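Local coordinates for protein 7,8-dihydro-6-hydroxymethylpterin pyrophosphokinase-dihydropteroate synthase (Plasmodium falciparum, PDB 6JWS) that probably carries out two successive steps of folate synthesis, pyrophosphorylating 6-hydroxymethyl-7,8-dihydropterin with ATP and then coupling the product to 4-aminobenzoate, at residues I504-N509 and K552-Q557; D176-L181 and I219-I224; P454-F459 and K490-N495; E387-V392 and S695-L700. The protein carries 1 engineered substitution. One frame throughout, in Å; residues are numbered along the deposited sequence.

Interaction 1 of 4, residues I504-N509 and K552-Q557; sequences ISACTN and KNYLEQ
A tyrosine from a helix of the TIM barrel, in the dihydropteroate synthase part, meets a tight turn here: Tyr554, on helix 547-564, lays its hydroxyl end against Ser505, Ala506 and Thr508 in the loop after strand 500-503. The loop makes a type I' beta turn from Ser505 to Thr508. Tyr554 has CG anti to the backbone N (chi1 172°), which sends the ring out from the flank of the helix toward the turn. Its CE1 comes within 4.0 Å of Ala506 CB, the methyl approaching the ring obliquely. Thr508 points its methyl back at the tyrosine, CG2 standing 3.7 Å from Tyr554 OH. Ser505 O is also near, but at 3.5 Å from Tyr554 OH it counts as a contact and not a bond. That carbonyl is already held by Thr508, whose OG1 donates in the carbonyl plane, onto a lone pair, at 2.7 Å, while its backbone N bonds the same oxygen. Ser505 OG is engaged with Asp503 and takes Asn509 N, which ties the turn to the residue that follows it. Ala506 and Cys507 rest on Leu528 of strand 525-529, the Tyr554 ring meets His530 edge-to-face, and Leu555 touches Phe574 of strand 572-575.

Interaction 2 of 4, residues D176-L181 and I219-I224; sequences DPLSML and IFMKNI
Leu178 extends from its helix with CG trans to the backbone N (chi1 -173°), carrying CD2 out toward the chain of Met221. The methionine starts with CG beside its own N, runs straight through chi2 and then bends at chi3 (52°), and this last turn sets CE 3.8 Å from Leu178 CD2. The two side chains cross at about a right angle and meet through one terminal methyl of each. Three residues after Met221, Ile224 adds a looser contact, its CD1 4.5 Å from Leu178 CD2. At the other end of the patch the ring of Pro177 meets Ile219, CG to CD1 at 3.9 Å, the two groups inclined to one another. All of this joins the first turn of helix 177-190 to strand 219-221 and the loop after it in the HPPK part of the protein, an alpha/beta domain in which that helix also packs on a six-stranded antiparallel sheet: Met180 lies on strands 16-24 and 208-214. Strand 219-221 belongs to a separate two-stranded antiparallel pair with 316-318, whose Leu316 and Ile318 also touch Pro177. The helix start is capped by Asp176, with OD2 accepting from Ser179 N at 2.6 Å; the side chain is modelled too close to Ser179 OG, so the exact placement of the carboxylate is doubtful. Leu181, one turn on from Pro177, touches the bound ATP, and the side chain of Ile224 comes within about 6 Å of that nucleotide.

Interaction 3 of 4, residues P454-F459 and K490-N495; sequences PVLQLF and KECVDN
Gln457 and Glu491 bring the two flat groups nearest each other across these helices, and neither lies on the other: amide and carboxylate come closest at 4.5 Å, from Gln457 NE2 to Glu491 OE2, too far to bond. The carboxylate's OE2 has its salt bridge with Arg449. A third flat group, the amide of Asn495, is used at its edge. Its ND2 reaches back 3.0 Å to the carbonyl oxygen Glu491 O, which lies only 2° out of the amide plane and receives the N-H on a lone pair, so the side chain folds over the last turn of helix 486-494 in a bond which orients the amide. Beneath these polar groups sits the apolar touch. Leu456 CD1 meets Cys492 SG at 3.9 Å; Leu456 CG and Cys492 SG each lie beside their backbone N, anti to the carbonyl carbon, and Val498 covers the pair along with Ile431, Ile479 and Ile481 from the strands. Helices 448-464 and 486-494 are neighbours on the outside of the TIM barrel, following strands 428-432 and 478-482 respectively. Further out, Lys490 NZ bridges to the syn side of Asp494 OD2 within its own helix. The chemistry implies a greasy inner seam of leucine and thiol; the carboxylate and the Asn495 amide are bonded to other groups, so the two helices are joined here mainly by the apolar touch.

Interaction 4 of 4, residues E387-V392 and S695-L700; sequences EKTNIV and SVLDVL
Within 695-700, Leu697 alone carries the contact, and its CD1 methyl does all the close work. CG lies beside the backbone N (chi1 -61°) and chi2 is fully extended, so the side chain stands straight out from helix 690-704 and CD1 reaches both Thr389 and Ile391. It sits 3.6 Å from the backbone oxygen Thr389 O and, about a right angle away, meets Ile391, whose CG1 and CD1 are each 3.7 Å from Leu697 CD1. The isoleucine holds CG1 beside its N (chi1 -67°) with CD1 stretched out beyond it, and the two chains slide past one another in opposite directions, flank to flank. Thr389 joins less closely and crosses the leucine at about a right angle: CG2 is 4.2 Å from Leu697 CD1. Its rotamer divides the work, since the methyl, trans to the backbone N, is given to the leucine while OG1 hydrogen-bonds Val682 O. Asn390, between them in sequence, has its side chain directed to the reverse side of the strand. Ile391 also rests on Val690, Thr693 and Lys694 of the same helix, and on Val687 of the adjoining strand. Other sides of the helix take part in the dimer: Val696 and Val699 pack on Cys668 and Met616 of the second subunit. Strand 390-396 is the first of the barrel and helix 690-704 follows the last, 684-687, and these two strands pair in parallel: this is how a TIM barrel closes, the last barrel helix covering the seam between last and first strands.

How the interactions relate
Interactions 1, 3 and 4 all belong to the TIM-barrel, dihydropteroate synthase half, while interaction 2 lies in the HPPK half, about 41 Å, centre to centre, from interaction 1 and 50 Å from interaction 4. Interaction 4 joins the two ends of the barrel chain, so interactions 1 and 3 fall between its segments in sequence; their centres are about 27 and 28 Å from its own. None of the four touches another. Leu181 and Ile504, which lie in the segments but not in the contacts, touch ATP and pteroic acid; the side chains of Ala506 and Ile391 are about 10 and 13 Å from pteroic acid. Interaction 3 lies away from known sites.

Interaction 1 of 4, residues I504-N509 and K552-Q557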
loop_
_atom_site.group_PDB
_atom_site.type_symbol
_atom_site.label_atom_id
_atom_site.label_comp_id
_atom_site.label_asym_id
_atom_site.label_seq_id
_atom_site.Cartn_x
_atom_site.Cartn_y
_atom_site.Cartn_z
ATOM N N ILE B 504 29.129 -6.835 1.060
ATOM C CA ILE B 504 28.196 -7.840 1.547
ATOM C C ILE B 504 28.691 -8.499 2.841
ATOM O O ILE B 504 27.941 -9.243 3.459
ATOM C CB ILE B 504 27.845 -8.870 0.457
ATOM C CG1 ILE B 504 29.056 -9.714 0.019
ATOM C CG2 ILE B 504 27.141 -8.194 -0.720
ATOM C CD1 ILE B 504 28.684 -10.984 -0.741
ATOM N N SER B 505 29.921 -8.214 3.279
ATOM C CA SER B 505 30.391 -8.701 4.574
ATOM C C SER B 505 30.196 -7.655 5.680
ATOM O O SER B 505 30.630 -7.851 6.813
ATOM C CB SER B 505 31.842 -9.215 4.510
ATOM O OG SER B 505 32.802 -8.148 4.502
ATOM N N ALA B 506 29.577 -6.522 5.343
ATOM C CA ALA B 506 29.490 -5.355 6.214
ATOM C C ALA B 506 30.884 -4.951 6.711
ATOM O O ALA B 506 31.050 -4.516 7.851
ATOM C CB ALA B 506 28.498 -5.574 7.342
ATOM N N CYS B 507 31.880 -5.099 5.824
ATOM C CA CYS B 507 33.247 -4.662 6.063
ATOM C C CYS B 507 33.882 -5.494 7.180
ATOM O O CYS B 507 34.742 -5.002 7.897
ATOM C CB CYS B 507 33.292 -3.186 6.440
ATOM S SG CYS B 507 32.624 -2.069 5.176
ATOM N N THR B 508 33.430 -6.741 7.365
ATOM C CA THR B 508 34.096 -7.625 8.303
ATOM C C THR B 508 35.169 -8.464 7.610
ATOM O O THR B 508 36.009 -9.014 8.316
ATOM C CB THR B 508 33.131 -8.563 9.049
ATOM O OG1 THR B 508 32.459 -9.386 8.095
ATOM C CG2 THR B 508 32.124 -7.838 9.919
ATOM N N ASN B 509 35.107 -8.643 6.275
ATOM C CA ASN B 509 36.144 -9.396 5.571
ATOM C C ASN B 509 37.487 -8.685 5.747
ATOM O O ASN B 509 38.502 -9.328 5.973
ATOM C CB ASN B 509 35.905 -9.601 4.068
ATOM C CG ASN B 509 37.151 -10.090 3.326
ATOM O OD1 ASN B 509 37.612 -11.211 3.529
ATOM N ND2 ASN B 509 37.703 -9.284 2.429
ATOM N N LYS B 552 19.054 -6.522 12.563
ATOM C CA LYS B 552 19.051 -5.109 12.916
ATOM C C LYS B 552 20.189 -4.760 13.877
ATOM O O LYS B 552 20.935 -3.789 13.650
ATOM C CB LYS B 552 17.702 -4.678 13.516
ATOM C CG LYS B 552 17.545 -3.180 13.719
ATOM C CD LYS B 552 16.283 -2.703 14.436
ATOM C CE LYS B 552 16.430 -1.241 14.809
ATOM N NZ LYS B 552 15.130 -0.557 15.018
ATOM N N ASN B 553 20.301 -5.517 14.980
ATOM C CA ASN B 553 21.342 -5.235 15.975
ATOM C C ASN B 553 22.732 -5.398 15.360
ATOM O O ASN B 553 23.610 -4.595 15.614
ATOM C CB ASN B 553 21.181 -6.036 17.275
ATOM C CG ASN B 553 19.988 -5.568 18.091
ATOM O OD1 ASN B 553 19.708 -4.367 18.121
ATOM N ND2 ASN B 553 19.270 -6.493 18.728
ATOM N N TYR B 554 22.930 -6.415 14.519
ATOM C CA TYR B 554 24.196 -6.606 13.826
ATOM C C TYR B 554 24.597 -5.381 12.992
ATOM O O TYR B 554 25.707 -4.878 13.127
ATOM C CB TYR B 554 24.133 -7.885 12.988
ATOM C CG TYR B 554 25.311 -8.086 12.074
ATOM C CD1 TYR B 554 25.312 -7.537 10.795
ATOM C CD2 TYR B 554 26.420 -8.847 12.472
ATOM C CE1 TYR B 554 26.391 -7.712 9.941
ATOM C CE2 TYR B 554 27.486 -9.071 11.607
ATOM C CZ TYR B 554 27.466 -8.507 10.343
ATOM O OH TYR B 554 28.518 -8.665 9.485
ATOM N N LEU B 555 23.693 -4.893 12.140
ATOM C CA LEU B 555 23.908 -3.738 11.278
ATOM C C LEU B 555 24.190 -2.471 12.085
ATOM O O LEU B 555 25.066 -1.689 11.712
ATOM C CB LEU B 555 22.689 -3.583 10.347
ATOM C CG LEU B 555 22.556 -4.730 9.339
ATOM C CD1 LEU B 555 21.249 -4.647 8.545
ATOM C CD2 LEU B 555 23.759 -4.752 8.390
ATOM N N GLU B 556 23.461 -2.282 13.196
ATOM C CA GLU B 556 23.664 -1.137 14.075
ATOM C C GLU B 556 25.045 -1.202 14.726
ATOM O O GLU B 556 25.732 -0.177 14.825
ATOM C CB GLU B 556 22.576 -1.073 15.155
ATOM C CG GLU B 556 21.220 -0.634 14.597
ATOM C CD GLU B 556 20.098 -0.668 15.634
ATOM O OE1 GLU B 556 20.010 -1.651 16.384
ATOM O OE2 GLU B 556 19.307 0.281 15.693
ATOM N N GLN B 557 25.471 -2.405 15.142
ATOM C CA GLN B 557 26.825 -2.546 15.666
ATOM C C GLN B 557 27.852 -2.160 14.593
ATOM O O GLN B 557 28.802 -1.436 14.880
ATOM C CB GLN B 557 27.026 -3.876 16.428
ATOM C CG GLN B 557 26.376 -3.891 17.823
ATOM C CD GLN B 557 26.236 -5.211 18.578
ATOM O OE1 GLN B 557 25.157 -5.538 19.100
ATOM N NE2 GLN B 557 27.319 -5.981 18.677
#

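Interaction 2 of 4, residues D176-L181 and I219-I224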
loop_
_atom_site.group_PDB
_atom_site.type_symbol
_atom_site.label_atom_id
_atom_site.label_comp_id
_atom_site.label_asym_id
_atom_site.label_seq_id
_atom_site.Cartn_x
_atom_site.Cartn_y
_atom_site.Cartn_z
ATOM N N ASP B 176 41.413 23.572 25.702
ATOM C CA ASP B 176 40.238 24.192 26.295
ATOM C C ASP B 176 39.278 24.665 25.209
ATOM O O ASP B 176 39.680 24.855 24.057
ATOM C CB ASP B 176 40.635 25.387 27.169
ATOM C CG ASP B 176 41.250 26.500 26.341
ATOM O OD1 ASP B 176 42.460 26.399 26.041
ATOM O OD2 ASP B 176 40.499 27.413 25.926
ATOM N N PRO B 177 37.987 24.901 25.561
ATOM C CA PRO B 177 36.993 25.382 24.600
ATOM C C PRO B 177 37.283 26.763 24.023
ATOM O O PRO B 177 36.855 27.077 22.905
ATOM C CB PRO B 177 35.652 25.352 25.360
ATOM C CG PRO B 177 36.016 25.251 26.833
ATOM C CD PRO B 177 37.393 24.620 26.884
ATOM N N LEU B 178 38.017 27.590 24.781
ATOM C CA LEU B 178 38.340 28.906 24.243
ATOM C C LEU B 178 39.388 28.758 23.146
ATOM O O LEU B 178 39.227 29.326 22.073
ATOM C CB LEU B 178 38.755 29.894 25.340
ATOM C CG LEU B 178 38.950 31.335 24.862
ATOM C CD1 LEU B 178 37.873 31.745 23.870
ATOM C CD2 LEU B 178 38.990 32.304 26.031
ATOM N N SER B 179 40.427 27.952 23.396
ATOM C CA SER B 179 41.390 27.686 22.332
ATOM C C SER B 179 40.688 27.001 21.157
ATOM O O SER B 179 40.935 27.343 19.998
ATOM C CB SER B 179 42.589 26.888 22.794
ATOM O OG SER B 179 42.933 27.188 24.141
ATOM N N MET B 180 39.783 26.062 21.461
ATOM C CA MET B 180 39.097 25.360 20.387
ATOM C C MET B 180 38.288 26.339 19.541
ATOM O O MET B 180 38.328 26.277 18.309
ATOM C CB MET B 180 38.185 24.238 20.891
ATOM C CG MET B 180 37.449 23.548 19.749
ATOM S SD MET B 180 37.046 21.850 20.145
ATOM C CE MET B 180 35.622 22.119 21.189
ATOM N N LEU B 181 37.566 27.252 20.203
ATOM C CA LEU B 181 36.747 28.199 19.464
ATOM C C LEU B 181 37.617 29.067 18.553
ATOM O O LEU B 181 37.232 29.365 17.417
ATOM C CB LEU B 181 35.920 29.034 20.441
ATOM C CG LEU B 181 34.967 30.034 19.791
ATOM C CD1 LEU B 181 33.999 29.337 18.841
ATOM C CD2 LEU B 181 34.210 30.804 20.860
ATOM N N ILE B 219 30.665 26.477 31.694
ATOM C CA ILE B 219 31.393 27.725 31.531
ATOM C C ILE B 219 30.453 28.783 30.955
ATOM O O ILE B 219 29.659 28.480 30.067
ATOM C CB ILE B 219 32.603 27.497 30.601
ATOM C CG1 ILE B 219 33.700 26.701 31.308
ATOM C CG2 ILE B 219 33.120 28.805 30.014
ATOM C CD1 ILE B 219 34.526 25.852 30.379
ATOM N N PHE B 220 30.556 30.019 31.477
ATOM C CA PHE B 220 30.003 31.202 30.834
ATOM C C PHE B 220 30.949 32.377 31.069
ATOM O O PHE B 220 31.077 32.854 32.193
ATOM C CB PHE B 220 28.566 31.494 31.296
ATOM C CG PHE B 220 27.756 32.327 30.326
ATOM C CD1 PHE B 220 27.888 33.708 30.281
ATOM C CD2 PHE B 220 26.874 31.726 29.432
ATOM C CE1 PHE B 220 27.157 34.465 29.370
ATOM C CE2 PHE B 220 26.146 32.479 28.522
ATOM C CZ PHE B 220 26.285 33.851 28.492
ATOM N N MET B 221 31.613 32.830 29.998
ATOM C CA MET B 221 32.599 33.895 30.087
ATOM C C MET B 221 32.057 35.109 29.342
ATOM O O MET B 221 31.925 35.064 28.121
ATOM C CB MET B 221 33.932 33.459 29.467
ATOM C CG MET B 221 34.744 32.534 30.361
ATOM S SD MET B 221 36.317 31.962 29.624
ATOM C CE MET B 221 37.076 33.512 29.133
ATOM N N LYS B 222 31.774 36.186 30.091
ATOM C CA LYS B 222 30.810 37.200 29.686
ATOM C C LYS B 222 31.403 38.207 28.703
ATOM O O LYS B 222 30.699 38.668 27.803
ATOM C CB LYS B 222 30.179 37.889 30.900
ATOM C CG LYS B 222 28.912 37.230 31.435
ATOM C CD LYS B 222 28.340 37.901 32.670
ATOM C CE LYS B 222 29.150 37.625 33.921
ATOM N NZ LYS B 222 28.396 37.959 35.154
ATOM N N ASN B 223 32.675 38.572 28.885
ATOM C CA ASN B 223 33.282 39.532 27.976
ATOM C C ASN B 223 34.716 39.133 27.657
ATOM O O ASN B 223 35.532 38.918 28.554
ATOM C CB ASN B 223 33.118 40.990 28.420
ATOM C CG ASN B 223 32.170 41.769 27.527
ATOM O OD1 ASN B 223 31.960 42.962 27.729
ATOM N ND2 ASN B 223 31.597 41.109 26.531
ATOM N N ILE B 224 34.984 39.048 26.350
ATOM C CA ILE B 224 36.207 38.482 25.814
ATOM C C ILE B 224 36.703 39.397 24.700
ATOM O O ILE B 224 36.021 39.600 23.689
ATOM C CB ILE B 224 35.995 37.020 25.350
ATOM C CG1 ILE B 224 35.597 36.102 26.513
ATOM C CG2 ILE B 224 37.226 36.495 24.617
ATOM C CD1 ILE B 224 35.204 34.694 26.105
#

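Interaction 3 of 4, residues P454-F459 and K490-N495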
loop_
_atom_site.group_PDB
_atom_site.type_symbol
_atom_site.label_atom_id
_atom_site.label_comp_id
_atom_site.label_asym_id
_atom_site.label_seq_id
_atom_site.Cartn_x
_atom_site.Cartn_y
_atom_site.Cartn_z
ATOM N N PRO B 454 38.567 -2.945 -15.831
ATOM C CA PRO B 454 38.518 -2.555 -17.248
ATOM C C PRO B 454 37.144 -2.007 -17.642
ATOM O O PRO B 454 37.046 -0.975 -18.323
ATOM C CB PRO B 454 38.889 -3.841 -18.031
ATOM C CG PRO B 454 39.672 -4.677 -17.020
ATOM C CD PRO B 454 39.062 -4.327 -15.667
ATOM N N VAL B 455 36.083 -2.690 -17.187
ATOM C CA VAL B 455 34.721 -2.251 -17.463
ATOM C C VAL B 455 34.520 -0.831 -16.946
ATOM O O VAL B 455 34.023 0.031 -17.679
ATOM C CB VAL B 455 33.673 -3.202 -16.864
ATOM C CG1 VAL B 455 32.295 -2.559 -16.874
ATOM C CG2 VAL B 455 33.647 -4.527 -17.620
ATOM N N LEU B 456 34.938 -0.587 -15.698
ATOM C CA LEU B 456 34.689 0.712 -15.089
ATOM C C LEU B 456 35.492 1.793 -15.799
ATOM O O LEU B 456 35.013 2.930 -15.878
ATOM C CB LEU B 456 35.017 0.682 -13.593
ATOM C CG LEU B 456 33.958 0.026 -12.707
ATOM C CD1 LEU B 456 34.453 -0.111 -11.277
ATOM C CD2 LEU B 456 32.648 0.797 -12.760
ATOM N N GLN B 457 36.711 1.430 -16.248
ATOM C CA GLN B 457 37.602 2.316 -16.988
ATOM C C GLN B 457 36.975 2.707 -18.332
ATOM O O GLN B 457 36.952 3.880 -18.681
ATOM C CB GLN B 457 38.975 1.661 -17.182
ATOM C CG GLN B 457 39.960 1.965 -16.062
ATOM C CD GLN B 457 41.133 1.017 -15.989
ATOM O OE1 GLN B 457 41.160 -0.049 -16.612
ATOM N NE2 GLN B 457 42.113 1.388 -15.180
ATOM N N LEU B 458 36.456 1.728 -19.077
ATOM C CA LEU B 458 35.790 1.981 -20.346
ATOM C C LEU B 458 34.535 2.834 -20.128
ATOM O O LEU B 458 34.267 3.756 -20.903
ATOM C CB LEU B 458 35.479 0.632 -21.013
ATOM C CG LEU B 458 34.835 0.688 -22.404
ATOM C CD1 LEU B 458 35.674 1.508 -23.372
ATOM C CD2 LEU B 458 34.614 -0.705 -22.973
ATOM N N PHE B 459 33.780 2.559 -19.049
ATOM C CA PHE B 459 32.588 3.355 -18.786
ATOM C C PHE B 459 32.954 4.822 -18.569
ATOM O O PHE B 459 32.282 5.712 -19.098
ATOM C CB PHE B 459 31.780 2.831 -17.594
ATOM C CG PHE B 459 30.607 3.718 -17.285
ATOM C CD1 PHE B 459 29.447 3.640 -18.041
ATOM C CD2 PHE B 459 30.688 4.670 -16.279
ATOM C CE1 PHE B 459 28.376 4.482 -17.776
ATOM C CE2 PHE B 459 29.616 5.513 -16.023
ATOM C CZ PHE B 459 28.465 5.423 -16.776
ATOM N N LYS B 490 40.427 -0.051 -3.559
ATOM C CA LYS B 490 41.470 0.971 -3.592
ATOM C C LYS B 490 41.758 1.443 -5.024
ATOM O O LYS B 490 41.814 2.635 -5.292
ATOM C CB LYS B 490 42.743 0.491 -2.879
ATOM C CG LYS B 490 43.869 1.516 -2.837
ATOM C CD LYS B 490 45.077 1.080 -2.008
ATOM C CE LYS B 490 46.345 1.843 -2.342
ATOM N NZ LYS B 490 46.120 3.308 -2.403
ATOM N N GLU B 491 41.907 0.513 -5.959
ATOM C CA GLU B 491 42.226 0.897 -7.328
ATOM C C GLU B 491 41.056 1.683 -7.923
ATOM O O GLU B 491 41.270 2.580 -8.729
ATOM C CB GLU B 491 42.567 -0.333 -8.178
ATOM C CG GLU B 491 43.125 0.021 -9.551
ATOM C CD GLU B 491 43.368 -1.133 -10.514
ATOM O OE1 GLU B 491 43.142 -2.298 -10.139
ATOM O OE2 GLU B 491 43.757 -0.860 -11.659
ATOM N N CYS B 492 39.826 1.365 -7.500
ATOM C CA CYS B 492 38.656 2.051 -8.028
ATOM C C CYS B 492 38.593 3.482 -7.515
ATOM O O CYS B 492 38.366 4.389 -8.304
ATOM C CB CYS B 492 37.364 1.320 -7.705
ATOM S SG CYS B 492 37.216 -0.247 -8.593
ATOM N N VAL B 493 38.821 3.693 -6.210
ATOM C CA VAL B 493 38.723 5.062 -5.714
ATOM C C VAL B 493 39.915 5.901 -6.184
ATOM O O VAL B 493 39.744 7.079 -6.485
ATOM C CB VAL B 493 38.374 5.209 -4.211
ATOM C CG1 VAL B 493 36.986 4.656 -3.903
ATOM C CG2 VAL B 493 39.399 4.594 -3.272
ATOM N N ASP B 494 41.112 5.295 -6.264
ATOM C CA ASP B 494 42.303 6.012 -6.713
ATOM C C ASP B 494 42.071 6.599 -8.104
ATOM O O ASP B 494 42.523 7.695 -8.384
ATOM C CB ASP B 494 43.569 5.141 -6.703
ATOM C CG ASP B 494 44.156 4.864 -5.325
ATOM O OD1 ASP B 494 43.742 5.537 -4.353
ATOM O OD2 ASP B 494 45.042 3.974 -5.233
ATOM N N ASN B 495 41.322 5.882 -8.944
ATOM C CA ASN B 495 41.116 6.237 -10.337
ATOM C C ASN B 495 39.742 6.876 -10.551
ATOM O O ASN B 495 39.346 7.091 -11.690
ATOM C CB ASN B 495 41.352 5.011 -11.225
ATOM C CG ASN B 495 42.829 4.670 -11.338
ATOM O OD1 ASN B 495 43.522 5.252 -12.171
ATOM N ND2 ASN B 495 43.332 3.770 -10.499
#

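Interaction 4 of 4, residues E387-V392 and S695-L700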
loop_
_atom_site.group_PDB
_atom_site.type_symbol
_atom_site.label_atom_id
_atom_site.label_comp_id
_atom_site.label_asym_id
_atom_site.label_seq_id
_atom_site.Cartn_x
_atom_site.Cartn_y
_atom_site.Cartn_z
ATOM N N GLU B 387 11.933 9.545 1.071
ATOM C CA GLU B 387 11.167 10.318 0.099
ATOM C C GLU B 387 11.233 9.768 -1.328
ATOM O O GLU B 387 10.487 10.231 -2.190
ATOM C CB GLU B 387 11.560 11.791 0.114
ATOM C CG GLU B 387 10.939 12.521 1.288
ATOM C CD GLU B 387 11.006 14.040 1.202
ATOM O OE1 GLU B 387 11.259 14.591 0.068
ATOM O OE2 GLU B 387 10.819 14.677 2.265
ATOM N N LYS B 388 12.078 8.757 -1.570
ATOM C CA LYS B 388 12.214 8.188 -2.900
ATOM C C LYS B 388 12.742 6.757 -2.819
ATOM O O LYS B 388 13.662 6.482 -2.060
ATOM C CB LYS B 388 13.207 9.051 -3.684
ATOM C CG LYS B 388 13.091 8.967 -5.195
ATOM C CD LYS B 388 14.451 8.896 -5.872
ATOM C CE LYS B 388 14.384 9.322 -7.324
ATOM N NZ LYS B 388 15.241 8.472 -8.185
ATOM N N THR B 389 12.171 5.862 -3.630
ATOM C CA THR B 389 12.704 4.533 -3.877
ATOM C C THR B 389 13.566 4.583 -5.139
ATOM O O THR B 389 13.043 4.713 -6.246
ATOM C CB THR B 389 11.571 3.501 -3.968
ATOM O OG1 THR B 389 10.876 3.494 -2.723
ATOM C CG2 THR B 389 12.045 2.093 -4.262
ATOM N N ASN B 390 14.891 4.501 -4.953
ATOM C CA ASN B 390 15.868 4.567 -6.027
ATOM C C ASN B 390 16.116 3.168 -6.605
ATOM O O ASN B 390 16.172 2.173 -5.872
ATOM C CB ASN B 390 17.194 5.164 -5.538
ATOM C CG ASN B 390 17.096 6.625 -5.148
ATOM O OD1 ASN B 390 16.838 7.488 -5.991
ATOM N ND2 ASN B 390 17.251 6.917 -3.865
ATOM N N ILE B 391 16.290 3.104 -7.930
ATOM C CA ILE B 391 16.592 1.850 -8.590
ATOM C C ILE B 391 18.103 1.698 -8.722
ATOM O O ILE B 391 18.795 2.599 -9.200
ATOM C CB ILE B 391 15.892 1.746 -9.950
ATOM C CG1 ILE B 391 14.375 1.658 -9.767
ATOM C CG2 ILE B 391 16.430 0.529 -10.697
ATOM C CD1 ILE B 391 13.577 1.835 -11.037
ATOM N N VAL B 392 18.611 0.562 -8.239
ATOM C CA VAL B 392 20.013 0.232 -8.418
ATOM C C VAL B 392 20.058 -0.895 -9.438
ATOM O O VAL B 392 19.539 -1.977 -9.179
ATOM C CB VAL B 392 20.679 -0.193 -7.087
ATOM C CG1 VAL B 392 22.160 -0.502 -7.296
ATOM C CG2 VAL B 392 20.518 0.880 -6.011
ATOM N N SER B 695 8.839 1.312 -14.530
ATOM C CA SER B 695 7.487 1.478 -15.033
ATOM C C SER B 695 6.519 1.396 -13.861
ATOM O O SER B 695 5.572 2.186 -13.787
ATOM C CB SER B 695 7.147 0.448 -16.081
ATOM O OG SER B 695 8.036 0.547 -17.181
ATOM N N VAL B 696 6.806 0.462 -12.936
ATOM C CA VAL B 696 6.001 0.264 -11.749
ATOM C C VAL B 696 6.091 1.494 -10.854
ATOM O O VAL B 696 5.083 2.017 -10.420
ATOM C CB VAL B 696 6.356 -1.046 -11.012
ATOM C CG1 VAL B 696 5.785 -1.071 -9.592
ATOM C CG2 VAL B 696 5.852 -2.264 -11.789
ATOM N N LEU B 697 7.302 1.953 -10.547
ATOM C CA LEU B 697 7.440 3.074 -9.632
ATOM C C LEU B 697 6.807 4.337 -10.232
ATOM O O LEU B 697 6.283 5.173 -9.498
ATOM C CB LEU B 697 8.927 3.266 -9.289
ATOM C CG LEU B 697 9.634 2.088 -8.593
ATOM C CD1 LEU B 697 11.088 2.431 -8.313
ATOM C CD2 LEU B 697 8.955 1.687 -7.288
ATOM N N ASP B 698 6.865 4.489 -11.563
ATOM C CA ASP B 698 6.317 5.680 -12.207
ATOM C C ASP B 698 4.807 5.766 -11.997
ATOM O O ASP B 698 4.298 6.843 -11.729
ATOM C CB ASP B 698 6.645 5.743 -13.700
ATOM C CG ASP B 698 8.061 6.240 -13.995
ATOM O OD1 ASP B 698 8.741 6.696 -13.043
ATOM O OD2 ASP B 698 8.481 6.172 -15.187
ATOM N N VAL B 699 4.109 4.630 -12.120
ATOM C CA VAL B 699 2.666 4.569 -11.987
ATOM C C VAL B 699 2.279 4.736 -10.518
ATOM O O VAL B 699 1.302 5.420 -10.229
ATOM C CB VAL B 699 2.127 3.235 -12.536
ATOM C CG1 VAL B 699 0.664 2.999 -12.168
ATOM C CG2 VAL B 699 2.353 3.108 -14.030
ATOM N N LEU B 700 3.022 4.100 -9.592
ATOM C CA LEU B 700 2.687 4.259 -8.179
ATOM C C LEU B 700 2.880 5.718 -7.747
ATOM O O LEU B 700 2.051 6.257 -7.015
ATOM C CB LEU B 700 3.452 3.258 -7.307
ATOM C CG LEU B 700 3.199 1.772 -7.616
ATOM C CD1 LEU B 700 4.017 0.861 -6.716
ATOM C CD2 LEU B 700 1.724 1.408 -7.479
#